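Local coordinates for laccase (PDB 3SQR), which oxidises phenolic substrates such as hydroquinones with molecular oxygen as a multicopper enzyme and probably takes part in lignin degradation and detoxification of lignin-derived products, at residues 288-291 and 292-295. Sequence-based numbering, arbitrary orientation.
Sequences IAND and LVPI
Asn-290 and Val-293 face each other as the hydrogen-bonded pair closing a tight two-residue beta hairpin, whose type II' turn has Asp-291 and Leu-292 at its corners. The pair is joined twice: Asn-290 N donates to Val-293 O at 2.9 Å, and Val-293 N returns a bond of the same length to Asn-290 O. Asp-291 takes the first corner with positive phi (44°), as a type II' turn requires of the first of its two central residues. One step back, Ala-289 and Pro-294 form a non-hydrogen-bonded pair whose CA atoms lie 4.0 Å apart; proline is tolerated here because the nitrogen of a residue in such a pair points away from the partner strand, so its missing hydrogen costs the hairpin no bond. Beyond it, Ile-295 N reaches Ile-288 O at 3.0 Å, nearly straight at the hydrogen (170°) but arriving well above the carbonyl plane.

On the face carrying Asn-290 and Val-293, the two side chains run side by side. Ile-295 crosses the Asn-290 side chain at about a right angle, bringing its CG2 methyl to 3.6 Å from Asn-290 CG. Its CG1 branch, set between backbone N and carbonyl carbon (chi1 61°), instead covers the peptide joining Ile-288 to Ala-289, with CG1 3.7 Å from Ala-289 N.

The hairpin belongs to the second of three cupredoxin-like domains, and strand 285-290 pairs onward with strand 310-316 through a classic beta bulge in which Ile-288 and Ala-289 oppose Asp-312. At the tip, the buried Asp-291 carboxylate ties this domain to the third: OD1 meets Arg-499 in a salt bridge and also accepts from Arg-310 N, while OD2 accepts from the backbone N atoms of Asp-500 and Val-501.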
loop_
_atom_site.group_PDB
_atom_site.type_symbol
_atom_site.label_atom_id
_atom_site.label_comp_id
_atom_site.label_asym_id
_atom_site.label_seq_id
_atom_site.Cartn_x
_atom_site.Cartn_y
_atom_site.Cartn_z
ATOM N N ILE A 288 0.641 -12.033 -12.749
ATOM C CA ILE A 288 0.387 -11.202 -13.921
ATOM C C ILE A 288 0.510 -9.707 -13.733
ATOM O O ILE A 288 0.442 -8.977 -14.697
ATOM C CB ILE A 288 -0.939 -11.524 -14.598
ATOM C CG1 ILE A 288 -2.174 -11.323 -13.717
ATOM C CG2 ILE A 288 -0.939 -13.037 -15.088
ATOM C CD1 ILE A 288 -3.384 -10.983 -14.522
ATOM N N ALA A 289 0.671 -9.239 -12.492
ATOM C CA ALA A 289 0.915 -7.828 -12.276
ATOM C C ALA A 289 1.526 -7.699 -10.951
ATOM O O ALA A 289 1.293 -8.508 -10.043
ATOM C CB ALA A 289 -0.384 -7.001 -12.328
ATOM N N ASN A 290 2.335 -6.654 -10.835
ATOM C CA ASN A 290 2.787 -6.235 -9.573
ATOM C C ASN A 290 2.370 -4.795 -9.345
ATOM O O ASN A 290 2.455 -3.984 -10.226
ATOM C CB ASN A 290 4.279 -6.487 -9.368
ATOM C CG ASN A 290 5.235 -5.758 -10.333
ATOM O OD1 ASN A 290 4.937 -4.715 -10.992
ATOM N ND2 ASN A 290 6.432 -6.253 -10.345
ATOM N N ASP A 291 1.857 -4.532 -8.158
ATOM C CA ASP A 291 1.225 -3.257 -7.921
ATOM C C ASP A 291 0.327 -2.872 -9.098
ATOM O O ASP A 291 -0.551 -3.645 -9.399
ATOM C CB ASP A 291 2.338 -2.246 -7.601
ATOM C CG ASP A 291 3.140 -2.652 -6.354
ATOM O OD1 ASP A 291 2.773 -3.640 -5.662
ATOM O OD2 ASP A 291 4.156 -1.956 -6.053
ATOM N N LEU A 292 0.485 -1.680 -9.723
ATOM C CA LEU A 292 -0.348 -1.276 -10.865
ATOM C C LEU A 292 0.380 -1.379 -12.199
ATOM O O LEU A 292 0.053 -0.677 -13.152
ATOM C CB LEU A 292 -0.955 0.116 -10.669
ATOM C CG LEU A 292 -2.005 0.202 -9.553
ATOM C CD1 LEU A 292 -2.071 1.687 -8.955
ATOM C CD2 LEU A 292 -3.348 -0.177 -10.073
ATOM N N VAL A 293 1.248 -2.382 -12.264
ATOM C CA VAL A 293 2.031 -2.639 -13.500
ATOM C C VAL A 293 1.915 -4.102 -13.895
ATOM O O VAL A 293 2.425 -5.014 -13.214
ATOM C CB VAL A 293 3.454 -2.310 -13.239
ATOM C CG1 VAL A 293 4.358 -2.560 -14.485
ATOM C CG2 VAL A 293 3.629 -0.815 -12.752
ATOM N N PRO A 294 1.285 -4.329 -15.033
ATOM C CA PRO A 294 1.238 -5.659 -15.589
ATOM C C PRO A 294 2.625 -6.181 -15.951
ATOM O O PRO A 294 3.465 -5.451 -16.446
ATOM C CB PRO A 294 0.360 -5.442 -16.828
ATOM C CG PRO A 294 -0.480 -4.322 -16.499
ATOM C CD PRO A 294 0.449 -3.418 -15.835
ATOM N N ILE A 295 2.871 -7.461 -15.652
ATOM C CA ILE A 295 4.171 -8.060 -15.882
ATOM C C ILE A 295 3.995 -9.257 -16.807
ATOM O O ILE A 295 2.919 -9.768 -16.968
ATOM C CB ILE A 295 4.892 -8.514 -14.580
ATOM C CG1 ILE A 295 4.107 -9.572 -13.824
ATOM C CG2 ILE A 295 5.133 -7.266 -13.611
ATOM C CD1 ILE A 295 4.932 -10.303 -12.694
#